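Putative ABC transporter subunit, substrate-binding component (Rhodopseudomonas palustris, PDB 4EVS) binds 4-hydroxybenzoate and probably delivers it and related benzoate derivatives to an ABC transporter for uptake. Local coordinates at residues Phe25-Asp30 with Gly279-Thr284; Glu66-Glu71 with Gln93-Pro98; Pro98-Asn103 with Arg293-Met298; Pro331-Ile336 with Trp366-Gln371. All coordinates share one frame; numbering follows the deposited sequence.

Contact 1 of 4, residues Phe25-Asp30 with Gly279-Thr284; sequences FKMGID and GDVTMT
F25 and T284 meet beside the 4-hydroxybenzoate pocket of a type I periplasmic binding protein fold. Helix 19-36 packs here against the turn that leads into helix 283-302. The F25 ring crosses T284 at a slant. F25 CE1 is 3.5 Å from T284 CB and 3.8 Å from T284 CG2. T284 O sits at the ring edge, in its plane, 3.6 Å from F25 CD1. The ring gets there because F25 CG stands anti to its own carbonyl carbon (chi1 -72°), which swings the aromatic end over to T284. The T284 hydroxyl turns back instead and is bonded to F21 O, so the ring meets carbon on this residue's side chain. Two residues on, the selenomethionine M27 reaches across with its terminal methyl. M27 CE touches V281 CG2 at 3.5 Å and passes 3.9 Å from D280 O. L271 touches both M27 and V281. Replacing F25 by an alanine would probably open a gap beside T284 and L102 and leave the start of helix 283-302 less firmly placed. M283, next to T284, touches the ligand. The two segments share no hydrogen bond, so they meet by packing, while neighbours in helix 19-36 supply polar ties to the same turn: besides F21 O, the N24 side-chain amide bonds to D280 O and T282 N.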
# COMPACT_ATOMS: atom_id res chain seq x y z
N PHE A 25 -9.05 2.53 -5.92
CA PHE A 25 -9.15 1.19 -6.50
C PHE A 25 -9.97 1.27 -7.77
O PHE A 25 -9.59 0.72 -8.80
CB PHE A 25 -9.84 0.20 -5.54
CG PHE A 25 -9.04 -0.25 -4.33
CD1 PHE A 25 -7.66 -0.13 -4.21
CD2 PHE A 25 -9.73 -0.85 -3.27
CE1 PHE A 25 -7.02 -0.62 -3.08
CE2 PHE A 25 -9.09 -1.35 -2.16
CZ PHE A 25 -7.75 -1.20 -2.04
N LYS A 26 -11.12 1.91 -7.67
CA LYS A 26 -11.99 2.08 -8.82
C LYS A 26 -11.28 2.86 -9.93
O LYS A 26 -11.39 2.52 -11.10
CB LYS A 26 -13.30 2.75 -8.41
CG LYS A 26 -14.29 2.89 -9.55
CD LYS A 26 -15.58 3.54 -9.09
CE LYS A 26 -16.44 2.62 -8.32
NZ LYS A 26 -17.85 3.20 -8.13
N MSE A 27 -10.56 3.91 -9.57
CA MSE A 27 -9.84 4.74 -10.56
C MSE A 27 -8.85 3.88 -11.35
O MSE A 27 -8.73 4.02 -12.57
CB MSE A 27 -9.12 5.92 -9.88
CG MSE A 27 -10.04 7.00 -9.35
SE MSE A 27 -9.26 8.20 -8.13
CE MSE A 27 -7.46 8.27 -8.67
N GLY A 28 -8.11 3.02 -10.62
CA GLY A 28 -7.11 2.20 -11.25
C GLY A 28 -7.71 1.13 -12.16
O GLY A 28 -7.19 0.85 -13.23
N ILE A 29 -8.79 0.49 -11.68
CA ILE A 29 -9.52 -0.47 -12.49
C ILE A 29 -10.09 0.23 -13.72
O ILE A 29 -9.98 -0.28 -14.85
CB ILE A 29 -10.59 -1.21 -11.65
CG1 ILE A 29 -9.93 -2.15 -10.66
CG2 ILE A 29 -11.59 -1.91 -12.58
CD1 ILE A 29 -10.80 -2.59 -9.46
N ASP A 30 -10.64 1.41 -13.53
CA ASP A 30 -11.19 2.17 -14.67
C ASP A 30 -10.08 2.51 -15.69
O ASP A 30 -10.31 2.47 -16.91
CB ASP A 30 -11.87 3.46 -14.23
CG ASP A 30 -13.21 3.23 -13.52
OD1 ASP A 30 -13.79 2.11 -13.63
OD2 ASP A 30 -13.69 4.22 -12.86
N GLY A 279 -4.80 15.04 -9.16
CA GLY A 279 -4.62 15.42 -7.80
C GLY A 279 -5.22 14.51 -6.75
O GLY A 279 -4.99 14.71 -5.57
N ASP A 280 -6.01 13.53 -7.17
CA ASP A 280 -6.61 12.59 -6.25
C ASP A 280 -5.93 11.23 -6.32
O ASP A 280 -6.31 10.31 -5.60
CB ASP A 280 -8.07 12.38 -6.59
CG ASP A 280 -8.95 13.57 -6.28
OD1 ASP A 280 -8.59 14.43 -5.45
OD2 ASP A 280 -10.04 13.64 -6.88
N VAL A 281 -4.96 11.07 -7.22
CA VAL A 281 -4.30 9.76 -7.44
C VAL A 281 -3.33 9.40 -6.34
O VAL A 281 -2.49 10.25 -5.90
CB VAL A 281 -3.59 9.72 -8.81
CG1 VAL A 281 -2.79 8.42 -8.99
CG2 VAL A 281 -4.62 9.94 -9.94
N THR A 282 -3.33 8.15 -5.95
CA THR A 282 -2.23 7.69 -5.12
C THR A 282 -2.06 6.17 -5.21
O THR A 282 -2.56 5.51 -6.14
CB THR A 282 -2.40 8.22 -3.68
OG1 THR A 282 -1.19 8.02 -2.92
CG2 THR A 282 -3.61 7.58 -3.00
N MSE A 283 -1.31 5.61 -4.28
CA MSE A 283 -0.74 4.28 -4.48
C MSE A 283 -1.74 3.16 -4.72
O MSE A 283 -1.45 2.20 -5.44
CB MSE A 283 0.21 3.90 -3.34
CG MSE A 283 -0.46 3.41 -2.08
SE MSE A 283 -1.63 4.73 -1.17
CE MSE A 283 -1.90 3.71 0.49
N THR A 284 -2.95 3.28 -4.15
CA THR A 284 -3.89 2.16 -4.31
C THR A 284 -4.38 2.05 -5.75
O THR A 284 -4.83 0.97 -6.18
CB THR A 284 -5.05 2.24 -3.32
OG1 THR A 284 -5.68 3.51 -3.45
CG2 THR A 284 -4.62 2.05 -1.88

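Contact 2 of 4, residues Glu66-Glu71 with Gln93-Pro98; sequences ELIVKE and QEAKVP
I68 projects from helix 57-69 straight at the methyl of A95. Three carbons of the isoleucine gather round that methyl. I68 CD1 is 3.7 Å from A95 CB, and I68 CG2 is 3.8 Å from it on the other branch. I68 CG1 lies between them in the chain, 4.0 Å from the same A95 CB. The fork is set by chi1 of -72°, with CG2 anti to the backbone N and CG1 anti to the carbonyl carbon. Both branches can then face A95 together. The backbones come close at this point, with I68 CA 6.9 Å from A95 CA. V97 adds a looser touch, its CG2 lying 4.5 Å from I68 CG1. V97 also points at the isoleucine, but its side chain rests on I76 as well. The segments belong to the Rossmann-like alternation of helices and parallel strands in this lobe. Helix 57-69 leads toward strand 75-78, and the chain after helix 92-95 runs into strand 99-101, which pairs with 75-78. Helix 92-95 ends in a Schellman motif at K96. K96 takes a positive phi of 57°, and its N bonds to Q93 O at 3.1 Å. The reversal turns the chain between A95 and V97, and both point toward I68. On another side of helix 57-69, L67 packs on V48 of strand 43-51. R50 of the same strand forms salt bridges with E66 and E71.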
# COMPACT_ATOMS: atom_id res chain seq x y z
N GLU A 66 -21.30 -12.21 1.09
CA GLU A 66 -22.39 -11.80 0.19
C GLU A 66 -21.91 -11.89 -1.27
O GLU A 66 -22.67 -12.26 -2.17
CB GLU A 66 -22.85 -10.35 0.46
CG GLU A 66 -23.95 -9.73 -0.53
CD GLU A 66 -23.52 -9.08 -1.93
OE1 GLU A 66 -22.37 -8.79 -2.26
OE2 GLU A 66 -24.44 -8.85 -2.75
N LEU A 67 -20.68 -11.46 -1.52
CA LEU A 67 -20.11 -11.50 -2.86
C LEU A 67 -19.99 -12.93 -3.37
O LEU A 67 -20.23 -13.24 -4.55
CB LEU A 67 -18.75 -10.81 -2.93
CG LEU A 67 -18.72 -9.29 -2.80
CD1 LEU A 67 -17.28 -8.76 -2.48
CD2 LEU A 67 -19.33 -8.68 -4.11
N ILE A 68 -19.56 -13.83 -2.49
CA ILE A 68 -19.45 -15.22 -2.82
C ILE A 68 -20.84 -15.85 -3.06
O ILE A 68 -21.05 -16.54 -4.07
CB ILE A 68 -18.70 -15.98 -1.72
CG1 ILE A 68 -17.22 -15.60 -1.75
CG2 ILE A 68 -18.87 -17.48 -1.87
CD1 ILE A 68 -16.50 -15.88 -0.41
N VAL A 69 -21.75 -15.65 -2.12
CA VAL A 69 -23.04 -16.37 -2.14
C VAL A 69 -24.10 -15.78 -3.07
O VAL A 69 -24.77 -16.51 -3.82
CB VAL A 69 -23.61 -16.48 -0.68
CG1 VAL A 69 -25.03 -17.07 -0.72
CG2 VAL A 69 -22.62 -17.28 0.22
N LYS A 70 -24.24 -14.46 -3.03
CA LYS A 70 -25.32 -13.79 -3.75
C LYS A 70 -24.87 -13.24 -5.13
O LYS A 70 -25.61 -13.38 -6.15
CB LYS A 70 -25.97 -12.73 -2.84
CG LYS A 70 -26.64 -13.35 -1.59
CD LYS A 70 -27.41 -12.38 -0.68
CE LYS A 70 -28.02 -13.15 0.54
NZ LYS A 70 -28.76 -12.29 1.54
N GLU A 71 -23.68 -12.63 -5.19
CA GLU A 71 -23.13 -12.17 -6.46
C GLU A 71 -22.46 -13.27 -7.27
O GLU A 71 -22.32 -13.13 -8.47
CB GLU A 71 -22.15 -11.02 -6.26
CG GLU A 71 -22.81 -9.82 -5.75
CD GLU A 71 -23.63 -9.11 -6.81
OE1 GLU A 71 -23.28 -9.18 -8.02
OE2 GLU A 71 -24.61 -8.47 -6.43
N GLN A 93 -10.36 -20.60 -0.11
CA GLN A 93 -10.12 -21.90 -0.71
C GLN A 93 -11.45 -22.66 -0.81
O GLN A 93 -11.72 -23.26 -1.83
CB GLN A 93 -9.01 -22.70 0.02
CG GLN A 93 -8.84 -24.11 -0.53
CD GLN A 93 -7.49 -24.74 -0.28
OE1 GLN A 93 -6.63 -24.20 0.45
NE2 GLN A 93 -7.27 -25.89 -0.91
N GLU A 94 -12.30 -22.67 0.22
CA GLU A 94 -13.54 -23.44 0.08
C GLU A 94 -14.52 -22.75 -0.86
O GLU A 94 -15.29 -23.44 -1.52
CB GLU A 94 -14.20 -23.87 1.42
CG GLU A 94 -13.37 -24.87 2.25
CD GLU A 94 -12.95 -26.11 1.46
OE1 GLU A 94 -13.80 -27.01 1.18
OE2 GLU A 94 -11.75 -26.14 1.07
N ALA A 95 -14.44 -21.41 -1.00
CA ALA A 95 -15.30 -20.72 -2.00
C ALA A 95 -14.78 -20.90 -3.43
O ALA A 95 -15.49 -20.58 -4.40
CB ALA A 95 -15.46 -19.23 -1.69
N LYS A 96 -13.56 -21.39 -3.56
CA LYS A 96 -12.86 -21.49 -4.83
C LYS A 96 -12.72 -20.12 -5.53
O LYS A 96 -12.87 -19.99 -6.73
CB LYS A 96 -13.47 -22.55 -5.74
CG LYS A 96 -13.46 -23.95 -5.14
CD LYS A 96 -13.94 -25.00 -6.14
CE LYS A 96 -13.67 -26.43 -5.62
NZ LYS A 96 -14.27 -27.55 -6.44
N VAL A 97 -12.34 -19.12 -4.75
CA VAL A 97 -12.22 -17.71 -5.19
C VAL A 97 -10.89 -17.14 -4.76
O VAL A 97 -10.68 -16.99 -3.58
CB VAL A 97 -13.36 -16.87 -4.55
CG1 VAL A 97 -13.18 -15.40 -4.75
CG2 VAL A 97 -14.75 -17.34 -5.07
N PRO A 98 -10.05 -16.71 -5.70
CA PRO A 98 -8.85 -16.02 -5.30
C PRO A 98 -9.10 -14.61 -4.85
O PRO A 98 -10.08 -14.01 -5.23
CB PRO A 98 -8.00 -16.01 -6.57
CG PRO A 98 -8.55 -17.10 -7.40
CD PRO A 98 -10.01 -17.03 -7.13

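Contact 3 of 4, residues Pro98-Asn103 with Arg293-Met298; sequences PMVVLN and RLIYKM. With PHB (p-hydroxybenzoic acid), chain I; SO4 (sulfate ion), chain D.
Strand 99-101 and helix 283-302 come closest at V100 and I295, whose CA atoms are 7.8 Å apart. The helix packs on one face of the sheet of a Rossmann-like lobe. V100 carries the contact with one branch. V100 CG2 is 3.8 Å from I295 CG1 and also 3.8 Å from M298 CE. V100 and I295 cross at a slant, while V100 and M298 run side by side, pointing opposite ways. The selenomethionine M298 bends at its last torsion (chi3 -68°), which brings its methyl back to the valine. Its selenium is left near the proline ring, with M298 SE 4.5 Å from P98 CB. V117 of the next strand also touches V100, and V315 and A311 of helix 308-315 flank M298. The strand itself is bonded to I76 and G78 through the V100 backbone. R293 takes no part in this apolar patch; its guanidinium reaches a sulfate, probably from the crystallisation liquor. R293 NH2 donates to sulfate O2, which lies at the edge of the guanidinium, near its plane; the modelled bond is doubtfully short. A leucine in place of R293 would probably leave the sulfate with Y289 and H36 but without this positive charge. At the far end of 98-103, the N103 amide enters the ligand pocket. N103 ND2 bonds to Y80 O and lies 3.5 Å from C2 of 4-hydroxybenzoate.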
# COMPACT_ATOMS: atom_id res chain seq x y z
N PRO A 98 -10.05 -16.71 -5.70
CA PRO A 98 -8.85 -16.02 -5.30
C PRO A 98 -9.10 -14.61 -4.85
O PRO A 98 -10.08 -14.01 -5.23
CB PRO A 98 -8.00 -16.01 -6.57
CG PRO A 98 -8.55 -17.10 -7.40
CD PRO A 98 -10.01 -17.03 -7.13
N MSE A 99 -8.17 -14.12 -4.03
CA MSE A 99 -8.14 -12.73 -3.57
C MSE A 99 -6.88 -12.04 -4.08
O MSE A 99 -5.76 -12.50 -3.82
CB MSE A 99 -8.21 -12.65 -2.05
CG MSE A 99 -8.12 -11.22 -1.51
SE MSE A 99 -8.48 -11.01 0.38
CE MSE A 99 -7.01 -11.98 1.10
N VAL A 100 -7.05 -10.94 -4.79
CA VAL A 100 -5.94 -10.11 -5.20
C VAL A 100 -5.92 -8.92 -4.25
O VAL A 100 -6.80 -8.05 -4.30
CB VAL A 100 -6.07 -9.63 -6.66
CG1 VAL A 100 -4.86 -8.87 -7.11
CG2 VAL A 100 -6.28 -10.81 -7.57
N VAL A 101 -4.93 -8.87 -3.37
CA VAL A 101 -4.81 -7.84 -2.34
C VAL A 101 -4.19 -6.58 -2.94
O VAL A 101 -3.09 -6.63 -3.51
CB VAL A 101 -4.02 -8.34 -1.13
CG1 VAL A 101 -3.73 -7.20 -0.18
CG2 VAL A 101 -4.74 -9.50 -0.42
N LEU A 102 -4.91 -5.47 -2.85
CA LEU A 102 -4.51 -4.20 -3.46
C LEU A 102 -4.01 -3.16 -2.49
O LEU A 102 -3.70 -2.04 -2.88
CB LEU A 102 -5.68 -3.63 -4.27
CG LEU A 102 -6.42 -4.56 -5.28
CD1 LEU A 102 -7.61 -3.86 -5.98
CD2 LEU A 102 -5.47 -5.23 -6.26
N ASN A 103 -3.96 -3.51 -1.21
CA ASN A 103 -3.27 -2.64 -0.25
C ASN A 103 -2.71 -3.39 0.96
O ASN A 103 -1.50 -3.40 1.16
CB ASN A 103 -4.11 -1.48 0.21
CG ASN A 103 -3.26 -0.47 0.97
OD1 ASN A 103 -2.49 0.27 0.35
ND2 ASN A 103 -3.37 -0.46 2.29
N ARG A 293 -4.67 -6.44 -14.17
CA ARG A 293 -3.84 -7.20 -15.11
C ARG A 293 -3.78 -8.67 -14.71
O ARG A 293 -3.92 -9.57 -15.54
CB ARG A 293 -2.41 -6.64 -15.14
CG ARG A 293 -1.49 -7.35 -16.09
CD ARG A 293 -0.03 -6.89 -16.02
NE ARG A 293 0.14 -5.54 -16.60
CZ ARG A 293 0.28 -5.28 -17.89
NH1 ARG A 293 0.29 -6.25 -18.84
NH2 ARG A 293 0.40 -4.02 -18.26
N LEU A 294 -3.56 -8.94 -13.43
CA LEU A 294 -3.44 -10.32 -12.97
C LEU A 294 -4.79 -11.05 -13.05
O LEU A 294 -4.84 -12.23 -13.44
CB LEU A 294 -2.89 -10.44 -11.58
CG LEU A 294 -1.44 -10.01 -11.36
CD1 LEU A 294 -0.89 -10.42 -9.99
CD2 LEU A 294 -0.54 -10.41 -12.44
N ILE A 295 -5.90 -10.37 -12.75
CA ILE A 295 -7.22 -10.98 -12.87
C ILE A 295 -7.49 -11.32 -14.33
O ILE A 295 -7.96 -12.41 -14.62
CB ILE A 295 -8.32 -10.05 -12.32
CG1 ILE A 295 -8.14 -9.97 -10.80
CG2 ILE A 295 -9.75 -10.59 -12.67
CD1 ILE A 295 -8.94 -8.87 -10.11
N TYR A 296 -7.16 -10.41 -15.25
CA TYR A 296 -7.33 -10.73 -16.66
C TYR A 296 -6.51 -11.98 -17.06
O TYR A 296 -7.00 -12.83 -17.83
CB TYR A 296 -7.07 -9.55 -17.57
CG TYR A 296 -8.23 -8.58 -17.69
CD1 TYR A 296 -9.01 -8.20 -16.59
CD2 TYR A 296 -8.54 -7.98 -18.92
CE1 TYR A 296 -10.05 -7.31 -16.72
CE2 TYR A 296 -9.57 -7.08 -19.06
CZ TYR A 296 -10.33 -6.74 -17.97
OH TYR A 296 -11.33 -5.82 -18.09
N LYS A 297 -5.27 -12.05 -16.60
CA LYS A 297 -4.41 -13.19 -16.88
C LYS A 297 -4.98 -14.50 -16.32
O LYS A 297 -4.94 -15.55 -16.97
CB LYS A 297 -3.02 -12.92 -16.33
CG LYS A 297 -2.04 -14.06 -16.51
CD LYS A 297 -1.69 -14.31 -17.95
CE LYS A 297 -0.49 -15.29 -18.08
NZ LYS A 297 0.26 -15.00 -19.32
N MSE A 298 -5.51 -14.44 -15.09
CA MSE A 298 -6.14 -15.61 -14.48
C MSE A 298 -7.35 -16.09 -15.26
O MSE A 298 -7.51 -17.28 -15.46
CB MSE A 298 -6.48 -15.35 -13.02
CG MSE A 298 -5.23 -15.20 -12.19
SE MSE A 298 -5.56 -15.20 -10.26
CE MSE A 298 -6.42 -13.60 -10.17
C1' PHB I . -2.87 -2.08 6.34
O1' PHB I . -3.80 -2.10 7.19
O2' PHB I . -2.21 -3.12 6.01
C1 PHB I . -2.49 -0.76 5.76
C2 PHB I . -3.40 0.27 5.68
C3 PHB I . -3.01 1.50 5.18
C4 PHB I . -1.72 1.70 4.67
C5 PHB I . -0.82 0.64 4.70
C6 PHB I . -1.21 -0.57 5.25
O4 PHB I . -1.38 2.92 4.18
S SO4 D . 0.10 -1.59 -20.40
O1 SO4 D . -1.05 -1.62 -19.46
O2 SO4 D . 0.94 -2.76 -20.26
O3 SO4 D . -0.48 -1.62 -21.75
O4 SO4 D . 1.00 -0.44 -20.26

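Contact 4 of 4, residues Pro331-Ile336 with Trp366-Gln371; sequences PTTRHI and WGLVKQ
T333 meets L368 and V369 mainly with its methyl, while its hydroxyl oxygen accepts from its own turn. T333 OG1 accepts from H335 N at 3.3 Å with an N-H...O angle of 148°, which makes an ST turn. The torsion chi1 of 62° places OG1 between the backbone N and carbonyl carbon. It leaves CG2 anti to the carbonyl carbon and facing the C-terminal segment. T333 CG2 is 3.9 Å from L368 CD1 and 4.0 Å from L368 CB. The leucine meets this methyl with both its stem and one branch, the two side chains being oblique to each other. V369 closes in more loosely, with V369 CG1 4.2 Å from T333 CG2. No hydrogen bond joins the two segments. The last residues curl back on themselves, with Q371 N bonded to L368 O at 3.3 Å. Polar ties run to the surroundings instead. R334 NH1 bonds to I116 O and T110 O, and the Q371 amide bonds to E111. R334 has a positive phi, as the chain reverses here. The turn links the antiparallel strands 325-330 and 335-348. On the way out of it, H335 bonds to R118 and Q125. The short, weakly bonded helix 366-369 follows strand 351-363. It is set between this turn, which L368 and V369 touch, and helix 123-136, where W366 packs on F124 and V128.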
# COMPACT_ATOMS: atom_id res chain seq x y z
N PRO A 331 7.20 -16.47 -6.43
CA PRO A 331 6.30 -17.63 -6.16
C PRO A 331 6.34 -18.17 -4.75
O PRO A 331 5.44 -18.88 -4.35
CB PRO A 331 6.74 -18.68 -7.18
CG PRO A 331 8.14 -18.28 -7.53
CD PRO A 331 8.17 -16.77 -7.48
N THR A 332 7.41 -17.87 -4.03
CA THR A 332 7.56 -18.40 -2.65
C THR A 332 6.64 -17.67 -1.69
O THR A 332 6.31 -18.23 -0.63
CB THR A 332 9.05 -18.36 -2.11
OG1 THR A 332 9.46 -17.00 -1.89
CG2 THR A 332 10.06 -19.08 -3.03
N THR A 333 6.23 -16.45 -2.02
CA THR A 333 5.35 -15.66 -1.16
C THR A 333 4.06 -15.15 -1.80
O THR A 333 3.14 -14.72 -1.10
CB THR A 333 6.11 -14.41 -0.68
OG1 THR A 333 6.44 -13.64 -1.83
CG2 THR A 333 7.39 -14.74 0.09
N ARG A 334 3.99 -15.22 -3.13
CA ARG A 334 2.86 -14.66 -3.91
C ARG A 334 2.69 -13.14 -3.70
O ARG A 334 1.59 -12.57 -3.81
CB ARG A 334 1.58 -15.43 -3.68
CG ARG A 334 1.57 -16.72 -4.46
CD ARG A 334 0.51 -17.71 -4.00
NE ARG A 334 0.81 -18.31 -2.70
CZ ARG A 334 0.27 -17.94 -1.54
NH1 ARG A 334 -0.63 -16.97 -1.47
NH2 ARG A 334 0.61 -18.57 -0.43
N HIS A 335 3.81 -12.50 -3.37
CA HIS A 335 3.90 -11.07 -3.18
C HIS A 335 4.71 -10.42 -4.32
O HIS A 335 5.66 -11.03 -4.86
CB HIS A 335 4.59 -10.72 -1.83
CG HIS A 335 4.61 -9.26 -1.60
ND1 HIS A 335 3.45 -8.53 -1.44
CD2 HIS A 335 5.63 -8.36 -1.67
CE1 HIS A 335 3.76 -7.24 -1.38
NE2 HIS A 335 5.07 -7.11 -1.55
N ILE A 336 4.36 -9.18 -4.66
CA ILE A 336 5.02 -8.43 -5.70
C ILE A 336 6.39 -7.91 -5.31
O ILE A 336 6.57 -7.14 -4.34
CB ILE A 336 4.07 -7.27 -6.22
CG1 ILE A 336 4.61 -6.63 -7.49
CG2 ILE A 336 3.79 -6.24 -5.08
CD1 ILE A 336 3.58 -5.77 -8.20
N TRP A 366 10.66 -8.79 2.69
CA TRP A 366 11.70 -9.08 3.70
C TRP A 366 11.13 -9.68 5.01
O TRP A 366 11.85 -10.24 5.86
CB TRP A 366 12.47 -7.81 4.06
CG TRP A 366 13.30 -7.26 2.95
CD1 TRP A 366 13.19 -6.01 2.38
CD2 TRP A 366 14.36 -7.92 2.28
NE1 TRP A 366 14.14 -5.86 1.42
CE2 TRP A 366 14.88 -7.01 1.34
CE3 TRP A 366 14.97 -9.18 2.42
CZ2 TRP A 366 15.94 -7.34 0.48
CZ3 TRP A 366 16.02 -9.50 1.57
CH2 TRP A 366 16.49 -8.57 0.61
N GLY A 367 9.81 -9.55 5.20
CA GLY A 367 9.13 -10.15 6.35
C GLY A 367 8.94 -11.63 6.31
O GLY A 367 8.58 -12.22 7.32
N LEU A 368 9.13 -12.24 5.13
CA LEU A 368 8.98 -13.69 4.95
C LEU A 368 10.26 -14.36 4.45
O LEU A 368 10.51 -15.52 4.78
CB LEU A 368 7.84 -14.00 3.96
CG LEU A 368 6.41 -13.64 4.39
CD1 LEU A 368 5.41 -14.12 3.34
CD2 LEU A 368 6.02 -14.20 5.78
N VAL A 369 11.05 -13.69 3.59
CA VAL A 369 12.10 -14.42 2.86
C VAL A 369 13.31 -14.85 3.72
O VAL A 369 14.07 -15.73 3.30
CB VAL A 369 12.55 -13.71 1.53
CG1 VAL A 369 11.34 -13.50 0.59
CG2 VAL A 369 13.26 -12.40 1.82
N LYS A 370 13.48 -14.27 4.90
CA LYS A 370 14.58 -14.67 5.81
C LYS A 370 14.14 -15.62 6.91
O LYS A 370 14.99 -16.19 7.63
CB LYS A 370 15.24 -13.44 6.44
CG LYS A 370 15.98 -12.58 5.44
CD LYS A 370 16.92 -11.59 6.12
CE LYS A 370 17.55 -10.63 5.11
NZ LYS A 370 18.42 -9.62 5.79
N GLN A 371 12.83 -15.83 7.05
CA GLN A 371 12.32 -16.58 8.18
C GLN A 371 12.70 -18.05 8.00
O GLN A 371 13.09 -18.52 6.90
CB GLN A 371 10.81 -16.36 8.35
CG GLN A 371 9.88 -17.32 7.66
CD GLN A 371 8.38 -16.94 7.86
OE1 GLN A 371 8.06 -15.90 8.46
NE2 GLN A 371 7.48 -17.78 7.37
OXT GLN A 371 12.63 -18.78 8.99

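Overall arrangement
Contacts 1 and 3 are buried, and both use helix 283-302. They touch directly: F25 packs on L102, and M283 and T284 lie against N103. M283 and N103 both line the 4-hydroxybenzoate pocket. Contact 2 is farther out and only partly buried. It shares P98 with contact 3, so the chain passes from its helix end straight into the strand of contact 3. Contact 4 is also partly buried, about 26 Å from contact 1 between centres, and holds the C-terminus. None of the four has a hydrogen bond between its segments. Buried contacts 1 and 3 both use a selenomethionine, with a phenylalanine ring in contact 1. The partly buried contacts 2 and 4 use aliphatic groups, a threonine methyl among them in contact 4.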